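Local coordinates for NAD-dependent dehydrogenase (Rhizobium meliloti, PDB 4Z0P), which reduces glyoxylate and hydroxypyruvate with NADPH as the cofactor, as a member of the D-2-hydroxyacid dehydrogenase family, at residues D59-A64 with P84-V89; R102-V107 with A156-A161; R271-D274 with Y279-P282. One frame throughout, in Å; residues are numbered along the deposited sequence.

Contact 1: D59-A64 with P84-V89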
loop_
_atom_site.group_PDB
_atom_site.type_symbol
_atom_site.label_atom_id
_atom_site.label_comp_id
_atom_site.label_asym_id
_atom_site.label_seq_id
_atom_site.Cartn_x
_atom_site.Cartn_y
_atom_site.Cartn_z
ATOM N N ASP A 59 -20.136 -33.947 9.743
ATOM C CA ASP A 59 -20.826 -34.538 10.905
ATOM C C ASP A 59 -20.793 -33.732 12.224
ATOM O O ASP A 59 -21.304 -34.193 13.233
ATOM C CB ASP A 59 -20.365 -35.979 11.153
ATOM C CG ASP A 59 -18.955 -36.091 11.741
ATOM O OD1 ASP A 59 -18.127 -35.178 11.541
ATOM O OD2 ASP A 59 -18.677 -37.134 12.371
ATOM N N LEU A 60 -20.187 -32.543 12.221
ATOM C CA LEU A 60 -20.002 -31.829 13.496
ATOM C C LEU A 60 -21.298 -31.620 14.262
ATOM O O LEU A 60 -21.372 -31.937 15.458
ATOM C CB LEU A 60 -19.299 -30.493 13.340
ATOM C CG LEU A 60 -19.082 -29.758 14.689
ATOM C CD1 LEU A 60 -18.415 -30.602 15.794
ATOM C CD2 LEU A 60 -18.288 -28.501 14.465
ATOM N N PHE A 61 -22.334 -31.124 13.593
ATOM C CA PHE A 61 -23.566 -30.838 14.336
ATOM C C PHE A 61 -24.356 -32.091 14.735
ATOM O O PHE A 61 -25.145 -32.030 15.665
ATOM C CB PHE A 61 -24.451 -29.789 13.637
ATOM C CG PHE A 61 -23.772 -28.465 13.504
ATOM C CD1 PHE A 61 -23.175 -27.860 14.619
ATOM C CD2 PHE A 61 -23.681 -27.828 12.274
ATOM C CE1 PHE A 61 -22.507 -26.660 14.507
ATOM C CE2 PHE A 61 -23.012 -26.617 12.165
ATOM C CZ PHE A 61 -22.426 -26.036 13.274
ATOM N N SER A 62 -24.121 -33.229 14.093
ATOM C CA SER A 62 -24.762 -34.461 14.596
ATOM C C SER A 62 -24.078 -34.925 15.911
ATOM O O SER A 62 -24.717 -35.461 16.802
ATOM C CB SER A 62 -24.799 -35.559 13.527
ATOM O OG SER A 62 -23.497 -35.962 13.205
ATOM N N ARG A 63 -22.792 -34.662 16.030
ATOM C CA ARG A 63 -22.056 -34.942 17.281
ATOM C C ARG A 63 -22.337 -33.986 18.419
ATOM O O ARG A 63 -22.318 -34.388 19.585
ATOM C CB ARG A 63 -20.583 -34.862 17.035
ATOM C CG ARG A 63 -20.052 -35.908 16.094
ATOM C CD ARG A 63 -18.579 -35.606 15.881
ATOM N NE ARG A 63 -17.756 -35.959 17.057
ATOM C CZ ARG A 63 -16.443 -35.720 17.151
ATOM N NH1 ARG A 63 -15.809 -35.103 16.146
ATOM N NH2 ARG A 63 -15.764 -36.067 18.264
ATOM N N ALA A 64 -22.603 -32.731 18.071
ATOM C CA ALA A 64 -22.843 -31.668 19.035
ATOM C C ALA A 64 -24.243 -31.082 18.895
ATOM O O ALA A 64 -24.405 -29.943 18.478
ATOM C CB ALA A 64 -21.768 -30.591 18.875
ATOM N N PRO A 84 -24.640 -29.484 7.477
ATOM C CA PRO A 84 -25.795 -30.219 7.831
ATOM C C PRO A 84 -26.058 -30.172 9.348
ATOM O O PRO A 84 -25.105 -30.177 10.161
ATOM C CB PRO A 84 -25.503 -31.663 7.357
ATOM C CG PRO A 84 -24.160 -31.636 6.746
ATOM C CD PRO A 84 -23.532 -30.324 6.983
ATOM N N GLY A 85 -27.321 -30.018 9.670
ATOM C CA GLY A 85 -27.789 -29.958 11.030
ATOM C C GLY A 85 -27.443 -28.672 11.763
ATOM O O GLY A 85 -27.569 -28.628 12.977
ATOM N N LEU A 86 -27.076 -27.607 11.052
ATOM C CA LEU A 86 -26.796 -26.315 11.718
ATOM C C LEU A 86 -27.961 -25.983 12.639
ATOM O O LEU A 86 -29.109 -25.947 12.214
ATOM C CB LEU A 86 -26.533 -25.184 10.711
ATOM C CG LEU A 86 -26.258 -23.794 11.344
ATOM C CD1 LEU A 86 -24.867 -23.663 11.898
ATOM C CD2 LEU A 86 -26.502 -22.709 10.307
ATOM N N PRO A 87 -27.681 -25.800 13.945
ATOM C CA PRO A 87 -28.802 -25.661 14.870
ATOM C C PRO A 87 -29.514 -24.338 14.767
ATOM O O PRO A 87 -28.935 -23.336 14.355
ATOM C CB PRO A 87 -28.147 -25.842 16.257
ATOM C CG PRO A 87 -26.750 -25.424 16.039
ATOM C CD PRO A 87 -26.407 -25.940 14.672
ATOM N N ASP A 88 -30.785 -24.354 15.158
ATOM C CA ASP A 88 -31.648 -23.183 15.151
ATOM C C ASP A 88 -31.381 -22.328 16.399
ATOM O O ASP A 88 -32.238 -22.169 17.265
ATOM C CB ASP A 88 -33.110 -23.678 15.064
ATOM C CG ASP A 88 -34.126 -22.568 14.885
ATOM O OD1 ASP A 88 -33.778 -21.487 14.398
ATOM O OD2 ASP A 88 -35.304 -22.796 15.228
ATOM N N VAL A 89 -30.167 -21.785 16.481
ATOM C CA VAL A 89 -29.716 -20.974 17.599
ATOM C C VAL A 89 -28.866 -19.857 16.975
ATOM O O VAL A 89 -28.512 -19.959 15.798
ATOM C CB VAL A 89 -28.882 -21.811 18.612
ATOM C CG1 VAL A 89 -29.673 -22.967 19.169
ATOM C CG2 VAL A 89 -27.585 -22.329 17.979
HETATM O O HOH W 1 -22.207 -30.414 10.742
#
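Phe61 shows how a single aromatic ring can join a short helix to a loop, since it makes every direct contact across to Pro84, Gly85, Leu86 and Pro87. The apolar part comes first. Pro87 lays its CD over the centre of one ring face, 3.8 Å from the Phe61 ring centroid and only 12° off the normal, a well-aligned CH-pi contact in which the two side chains cross at about a right angle. Leu86 runs alongside the ring, pointing the same way, and its CD1 comes obliquely to Phe61 CE2 at 3.5 Å. CG of Leu86 stands anti to the backbone N (chi1 179°), which lets the end of the chain follow the outer part of the ring even though its CB sets off away from the helix.

These residues belong to the parallel-sheet, flavodoxin-like domain expected of this family: helix 60-63 follows strand 50-54, and the loop carrying 84-89 leads from strand 69-72 to strand 91-92. Val70 of strand 69-72 touches both Phe61 and Pro87, and Leu67 and Leu83 also pack on the ring. With Phe61 cut back to an alanine, Pro87 CD and Leu86 CD1 are likely to lose their aromatic partner and a gap to open between helix and loop.

Backbone carbonyls border this apolar patch. Pro84 O lies in the ring plane at the edge, 3.5 Å from Phe61 CD2, while Gly85 O comes 3.4 Å from Phe61 CB. The polar link is a water that bridges the backbones, accepting from Phe61 N at 2.9 Å and donating to Pro84 O. At the start of the helix, Asp59 O accepts from both Arg63 N and Ser62 OG, the latter at 2.8 Å and tilted 24° from the carbonyl plane.

Contact 2: R102-V107 with A156-A161. With NDP (NADPH dihydro-nicotinamide-adenine-dinucleotide phosphate), chain H.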
loop_
_atom_site.group_PDB
_atom_site.type_symbol
_atom_site.label_atom_id
_atom_site.label_comp_id
_atom_site.label_asym_id
_atom_site.label_seq_id
_atom_site.Cartn_x
_atom_site.Cartn_y
_atom_site.Cartn_z
ATOM N N ARG A 102 -6.509 -5.743 8.928
ATOM C CA ARG A 102 -5.823 -6.641 7.989
ATOM C C ARG A 102 -6.413 -6.551 6.582
ATOM O O ARG A 102 -5.668 -6.483 5.581
ATOM C CB ARG A 102 -5.837 -8.061 8.522
ATOM C CG ARG A 102 -4.918 -8.320 9.698
ATOM C CD ARG A 102 -5.254 -9.632 10.385
ATOM N NE ARG A 102 -4.313 -9.944 11.471
ATOM C CZ ARG A 102 -3.171 -10.627 11.324
ATOM N NH1 ARG A 102 -2.841 -11.148 10.156
ATOM N NH2 ARG A 102 -2.382 -10.832 12.382
ATOM N N MET A 103 -7.746 -6.540 6.487
ATOM C CA MET A 103 -8.377 -6.391 5.175
ATOM C C MET A 103 -7.964 -5.069 4.529
ATOM O O MET A 103 -7.627 -5.031 3.337
ATOM C CB MET A 103 -9.891 -6.491 5.253
ATOM C CG MET A 103 -10.581 -6.352 3.910
ATOM S SD MET A 103 -10.068 -7.580 2.691
ATOM C CE MET A 103 -11.099 -8.976 3.152
ATOM N N SER A 104 -7.981 -3.989 5.311
ATOM C CA SER A 104 -7.634 -2.701 4.766
ATOM C C SER A 104 -6.206 -2.639 4.275
ATOM O O SER A 104 -5.935 -1.989 3.270
ATOM C CB SER A 104 -7.938 -1.598 5.757
ATOM O OG SER A 104 -9.364 -1.485 5.887
ATOM N N GLU A 105 -5.300 -3.344 4.946
ATOM C CA GLU A 105 -3.935 -3.494 4.434
ATOM C C GLU A 105 -3.928 -4.105 3.044
ATOM O O GLU A 105 -3.250 -3.629 2.144
ATOM C CB GLU A 105 -3.094 -4.406 5.314
ATOM C CG GLU A 105 -2.782 -3.890 6.709
ATOM C CD GLU A 105 -2.230 -4.981 7.626
ATOM O OE1 GLU A 105 -1.996 -6.108 7.140
ATOM O OE2 GLU A 105 -2.096 -4.721 8.841
ATOM N N TRP A 106 -4.659 -5.199 2.882
ATOM C CA TRP A 106 -4.641 -5.910 1.610
ATOM C C TRP A 106 -5.271 -5.052 0.499
ATOM O O TRP A 106 -4.736 -4.977 -0.611
ATOM C CB TRP A 106 -5.358 -7.267 1.745
ATOM C CG TRP A 106 -5.316 -8.116 0.484
ATOM C CD1 TRP A 106 -4.421 -9.096 0.184
ATOM C CD2 TRP A 106 -6.231 -8.056 -0.627
ATOM N NE1 TRP A 106 -4.725 -9.662 -1.045
ATOM C CE2 TRP A 106 -5.822 -9.031 -1.565
ATOM C CE3 TRP A 106 -7.360 -7.294 -0.908
ATOM C CZ2 TRP A 106 -6.513 -9.248 -2.781
ATOM C CZ3 TRP A 106 -8.055 -7.507 -2.096
ATOM C CH2 TRP A 106 -7.619 -8.490 -3.019
ATOM N N VAL A 107 -6.389 -4.401 0.796
ATOM C CA VAL A 107 -7.066 -3.552 -0.189
ATOM C C VAL A 107 -6.154 -2.385 -0.595
ATOM O O VAL A 107 -5.986 -2.100 -1.771
ATOM C CB VAL A 107 -8.435 -3.044 0.325
ATOM C CG1 VAL A 107 -9.053 -2.038 -0.638
ATOM C CG2 VAL A 107 -9.388 -4.215 0.531
ATOM N N ALA A 156 -12.671 2.046 2.674
ATOM C CA ALA A 156 -13.002 3.330 2.010
ATOM C C ALA A 156 -12.320 4.509 2.712
ATOM O O ALA A 156 -11.740 5.377 2.057
ATOM C CB ALA A 156 -14.508 3.549 1.993
ATOM N N ARG A 157 -12.413 4.546 4.046
ATOM C CA ARG A 157 -11.851 5.672 4.802
ATOM C C ARG A 157 -10.339 5.722 4.624
ATOM O O ARG A 157 -9.752 6.797 4.417
ATOM C CB ARG A 157 -12.204 5.587 6.281
ATOM C CG ARG A 157 -13.671 5.799 6.626
ATOM C CD ARG A 157 -13.900 5.757 8.148
ATOM N NE ARG A 157 -13.509 4.471 8.791
ATOM C CZ ARG A 157 -14.335 3.469 9.140
ATOM N NH1 ARG A 157 -15.641 3.548 8.932
ATOM N NH2 ARG A 157 -13.855 2.358 9.715
ATOM N N LYS A 158 -9.698 4.550 4.708
ATOM C CA LYS A 158 -8.248 4.501 4.561
ATOM C C LYS A 158 -7.763 4.861 3.168
ATOM O O LYS A 158 -6.778 5.575 3.025
ATOM C CB LYS A 158 -7.704 3.165 5.051
ATOM C CG LYS A 158 -7.722 3.111 6.574
ATOM C CD LYS A 158 -7.541 1.751 7.144
ATOM C CE LYS A 158 -7.381 1.758 8.645
ATOM N NZ LYS A 158 -7.365 0.408 9.213
ATOM N N LEU A 159 -8.447 4.364 2.143
ATOM C CA LEU A 159 -8.101 4.738 0.782
ATOM C C LEU A 159 -8.236 6.238 0.565
ATOM O O LEU A 159 -7.354 6.860 -0.041
ATOM C CB LEU A 159 -8.960 3.982 -0.213
ATOM C CG LEU A 159 -8.669 2.516 -0.336
ATOM C CD1 LEU A 159 -9.857 1.817 -1.000
ATOM C CD2 LEU A 159 -7.382 2.247 -1.111
ATOM N N ALA A 160 -9.309 6.824 1.074
ATOM C CA ALA A 160 -9.522 8.273 0.932
ATOM C C ALA A 160 -8.390 9.048 1.609
ATOM O O ALA A 160 -7.888 10.040 1.051
ATOM C CB ALA A 160 -10.879 8.696 1.508
ATOM N N ALA A 161 -7.953 8.578 2.778
ATOM C CA ALA A 161 -6.871 9.247 3.511
ATOM C C ALA A 161 -5.543 9.205 2.772
ATOM O O ALA A 161 -4.694 10.096 2.965
ATOM C CB ALA A 161 -6.719 8.680 4.926
HETATM P PA NDP H . -20.858 -6.782 6.534
HETATM O O1A NDP H . -22.088 -7.637 6.798
HETATM O O2A NDP H . -20.457 -5.808 7.591
HETATM O O5B NDP H . -21.150 -5.990 5.194
HETATM C C5B NDP H . -21.747 -6.563 4.050
HETATM C C4B NDP H . -22.082 -5.451 3.093
HETATM O O4B NDP H . -22.524 -6.062 1.883
HETATM C C3B NDP H . -23.215 -4.541 3.562
HETATM O O3B NDP H . -22.911 -3.218 3.135
HETATM C C2B NDP H . -24.418 -5.081 2.818
HETATM O O2B NDP H . -25.438 -4.136 2.562
HETATM C C1B NDP H . -23.761 -5.474 1.520
HETATM N N9A NDP H . -24.620 -6.420 0.787
HETATM C C8A NDP H . -24.965 -7.688 1.085
HETATM N N7A NDP H . -25.757 -8.244 0.196
HETATM C C5A NDP H . -25.937 -7.265 -0.740
HETATM C C6A NDP H . -26.689 -7.201 -1.930
HETATM N N6A NDP H . -27.415 -8.245 -2.392
HETATM N N1A NDP H . -26.660 -6.046 -2.653
HETATM C C2A NDP H . -25.938 -5.014 -2.193
HETATM N N3A NDP H . -25.199 -4.956 -1.080
HETATM C C4A NDP H . -25.233 -6.130 -0.397
HETATM O O3 NDP H . -19.703 -7.851 6.168
HETATM P PN NDP H . -18.125 -7.527 6.365
HETATM O O1N NDP H . -17.794 -6.194 5.783
HETATM O O2N NDP H . -17.706 -7.831 7.759
HETATM O O5D NDP H . -17.549 -8.726 5.490
HETATM C C5D NDP H . -17.825 -8.764 4.104
HETATM C C4D NDP H . -17.385 -10.091 3.504
HETATM O O4D NDP H . -15.965 -10.124 3.351
HETATM C C3D NDP H . -17.663 -11.340 4.330
HETATM O O3D NDP H . -19.037 -11.753 4.187
HETATM C C2D NDP H . -16.697 -12.383 3.802
HETATM O O2D NDP H . -17.301 -13.136 2.735
HETATM C C1D NDP H . -15.578 -11.483 3.218
HETATM N N1N NDP H . -14.288 -11.678 3.883
HETATM C C2N NDP H . -13.191 -12.169 3.184
HETATM C C3N NDP H . -11.977 -12.340 3.779
HETATM C C7N NDP H . -10.740 -12.720 3.021
HETATM O O7N NDP H . -9.757 -13.119 3.676
HETATM N N7N NDP H . -10.721 -12.648 1.708
HETATM C C4N NDP H . -11.834 -12.054 5.228
HETATM C C5N NDP H . -13.059 -11.553 5.899
HETATM C C6N NDP H . -14.191 -11.362 5.246
HETATM P P2B NDP H . -26.413 -3.625 3.738
HETATM O O1X NDP H . -25.534 -2.732 4.575
HETATM O O2X NDP H . -27.467 -2.863 2.954
HETATM O O3X NDP H . -26.913 -4.829 4.444
#
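Helix 150-161, the helix that follows the apparent GxGxxG turn of the Rossmann-type NADPH-binding domain, packs on the long helix 97-115 through two pairs of side chains, Ser104 with Lys158 and Val107 with Leu159. In the first pair the aliphatic part of the lysine does the touching: Lys158 CD comes 3.6 Å from Ser104 CB. CG of the lysine stands beside the backbone N (chi1 -75°) and the chain runs extended beyond it, which carries the CD methylene to the serine. In the second pair, Val107 CG1 meets Leu159 CD1 at 4.0 Å, the side chains crossing at about a right angle. Leu159 continues inward onto Val143 and Ile145 of strand 142-146, which ties the helix pair to the sheet.

One turn of helix 97-115 also serves neighbours on its other sides. Met103 bends at chi2 and chi3 and brings CE to within 3.5 Å of C3N of NADPH, on the nicotinamide ring, with the carboxamide carbon C7N slightly farther off. Glu105 forms a salt bridge with Arg116 of the second subunit, and Arg102 NH1 bonds to Gln135 O of that same chain.

The polar ends of the first pair do not bond to each other across the helices; both go to Asp154 OD2, Ser104 OG by a hydrogen bond and Lys158 NZ by a salt bridge, while Arg157 NH2 makes a salt bridge to Asp154 OD1. An apparently apolar contact is thus bordered by a polar network in which the carboxylate's charge is probably balanced by Lys158 and Arg157 together.

Contact 3: R271-D274 with Y279-P282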
loop_
_atom_site.group_PDB
_atom_site.type_symbol
_atom_site.label_atom_id
_atom_site.label_comp_id
_atom_site.label_asym_id
_atom_site.label_seq_id
_atom_site.Cartn_x
_atom_site.Cartn_y
_atom_site.Cartn_z
ATOM N N ARG A 271 -5.400 -20.540 -15.380
ATOM C CA ARG A 271 -4.656 -19.483 -16.046
ATOM C C ARG A 271 -4.249 -18.333 -15.124
ATOM O O ARG A 271 -3.304 -17.619 -15.446
ATOM C CB ARG A 271 -5.467 -18.924 -17.211
ATOM C CG ARG A 271 -5.593 -19.907 -18.377
ATOM C CD ARG A 271 -6.309 -19.231 -19.539
ATOM N NE ARG A 271 -5.540 -18.070 -19.990
ATOM C CZ ARG A 271 -6.036 -16.992 -20.599
ATOM N NH1 ARG A 271 -7.332 -16.881 -20.839
ATOM N NH2 ARG A 271 -5.210 -16.015 -20.963
ATOM N N PHE A 272 -4.944 -18.143 -14.006
ATOM C CA PHE A 272 -4.719 -16.947 -13.195
ATOM C C PHE A 272 -3.291 -16.878 -12.648
ATOM O O PHE A 272 -2.767 -15.793 -12.475
ATOM C CB PHE A 272 -5.705 -16.833 -12.046
ATOM C CG PHE A 272 -7.102 -16.472 -12.454
ATOM C CD1 PHE A 272 -7.360 -15.291 -13.156
ATOM C CD2 PHE A 272 -8.157 -17.269 -12.099
ATOM C CE1 PHE A 272 -8.635 -14.946 -13.492
ATOM C CE2 PHE A 272 -9.452 -16.947 -12.453
ATOM C CZ PHE A 272 -9.689 -15.789 -13.171
ATOM N N TRP A 273 -2.673 -18.026 -12.365
ATOM C CA TRP A 273 -1.336 -18.040 -11.786
ATOM C C TRP A 273 -0.303 -17.310 -12.639
ATOM O O TRP A 273 0.638 -16.729 -12.097
ATOM C CB TRP A 273 -0.853 -19.460 -11.549
ATOM C CG TRP A 273 -1.683 -20.323 -10.611
ATOM C CD1 TRP A 273 -2.461 -21.390 -10.952
ATOM C CD2 TRP A 273 -1.748 -20.229 -9.186
ATOM N NE1 TRP A 273 -3.009 -21.958 -9.840
ATOM C CE2 TRP A 273 -2.597 -21.271 -8.733
ATOM C CE3 TRP A 273 -1.186 -19.369 -8.248
ATOM C CZ2 TRP A 273 -2.881 -21.470 -7.393
ATOM C CZ3 TRP A 273 -1.460 -19.581 -6.896
ATOM C CH2 TRP A 273 -2.294 -20.615 -6.479
ATOM N N ASP A 274 -0.433 -17.406 -13.958
ATOM C CA ASP A 274 0.584 -16.913 -14.896
ATOM C C ASP A 274 0.204 -15.633 -15.631
ATOM O O ASP A 274 0.935 -15.231 -16.533
ATOM C CB ASP A 274 0.870 -17.974 -15.967
ATOM C CG ASP A 274 1.537 -19.227 -15.420
ATOM O OD1 ASP A 274 2.277 -19.157 -14.426
ATOM O OD2 ASP A 274 1.337 -20.295 -16.038
ATOM N N TYR A 279 -2.835 -10.436 -9.788
ATOM C CA TYR A 279 -2.210 -10.810 -8.529
ATOM C C TYR A 279 -3.049 -11.840 -7.814
ATOM O O TYR A 279 -4.209 -11.579 -7.510
ATOM C CB TYR A 279 -2.082 -9.625 -7.597
ATOM C CG TYR A 279 -1.187 -8.534 -8.107
ATOM C CD1 TYR A 279 0.186 -8.685 -8.095
ATOM C CD2 TYR A 279 -1.707 -7.391 -8.664
ATOM C CE1 TYR A 279 1.021 -7.681 -8.538
ATOM C CE2 TYR A 279 -0.890 -6.370 -9.152
ATOM C CZ TYR A 279 0.483 -6.519 -9.093
ATOM O OH TYR A 279 1.286 -5.514 -9.535
ATOM N N VAL A 280 -2.485 -13.009 -7.557
ATOM C CA VAL A 280 -3.215 -14.082 -6.858
ATOM C C VAL A 280 -2.683 -14.220 -5.432
ATOM O O VAL A 280 -1.478 -14.376 -5.232
ATOM C CB VAL A 280 -3.029 -15.450 -7.576
ATOM C CG1 VAL A 280 -3.582 -16.618 -6.768
ATOM C CG2 VAL A 280 -3.643 -15.399 -8.963
ATOM N N THR A 281 -3.593 -14.207 -4.464
ATOM C CA THR A 281 -3.285 -14.571 -3.098
ATOM C C THR A 281 -4.246 -15.649 -2.633
ATOM O O THR A 281 -5.395 -15.701 -3.098
ATOM C CB THR A 281 -3.251 -13.352 -2.136
ATOM O OG1 THR A 281 -4.438 -12.542 -2.292
ATOM C CG2 THR A 281 -1.988 -12.525 -2.350
ATOM N N PRO A 282 -3.775 -16.539 -1.734
ATOM C CA PRO A 282 -4.564 -17.756 -1.429
ATOM C C PRO A 282 -5.562 -17.573 -0.285
ATOM O O PRO A 282 -5.467 -18.226 0.767
ATOM C CB PRO A 282 -3.472 -18.762 -1.103
ATOM C CG PRO A 282 -2.394 -17.914 -0.455
ATOM C CD PRO A 282 -2.366 -16.690 -1.314
#
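Val280 sits in the angle between Phe272 and Trp273 and meets each with a different methyl. CG1 stands anti to the backbone N (chi1 171°), which sends it to the six-membered part of the indole, 3.6 Å from Trp273 CZ3; the approach is oblique and the two side chains cross at about a right angle. CG2, beside the backbone N, turns to Phe272 instead, where it lies 3.6 Å from Phe272 O and 4.0 Å from Phe272 CB. No hydrogen bond joins the segments, so this side rests on packing alone.

The tight part is extended on its inner side. The Phe272 ring leads away from the valine to Ile244 and Leu245 of helix 241-250, while Phe261 adds to the cover of Val280. Trp273 starts from a CB directed away from the strand, and the indole turns so that its six-membered ring comes back beside the valine; its NE1 bonds to Ser267 O. His128 of the second subunit stacks on the same indole, making the tryptophan part of the dimer interface.

The loose side lies at the ends of the turn. Arg271 and Asp274 are exposed and do not touch 279-282; Asp274 N closes the turn with a bond of 3.2 Å to Arg271 O, and the arginine reaches Asp249 in a salt bridge.

Tyr279 and Thr281 point the opposite way from Val280, as alternation along an extended chain requires. Tyr279 touches a second bound oxalate, distinct from the one lined by Arg235 and His283, and makes a cation-pi contact with Arg119, while Thr281 OG1 bonds to Asp259. The whole is a short turn packed against strand 278-280, an outermost strand of the parallel sheet in the Rossmann-type nucleotide-binding domain.

Contacts 2 and 3 belong together: although their centres are 22 Å apart, Trp106 NE1 of the first and Thr281 OG1 of the second approach to 3.2 Å, a probable hydrogen bond, and both contacts touch the second subunit. Contact 1 stands apart in the other domain, its centre 36 Å from that of contact 2 and 35 Å from that of contact 3, and no other chain of the assembly touches it. The cofactor lies between these regions. Contact 2 touches NADPH directly, the Val280 side chain of contact 3 is about 12 Å from it, and the Leu86 side chain of contact 1 is about 11 Å from that of Arg93, which binds NADPH.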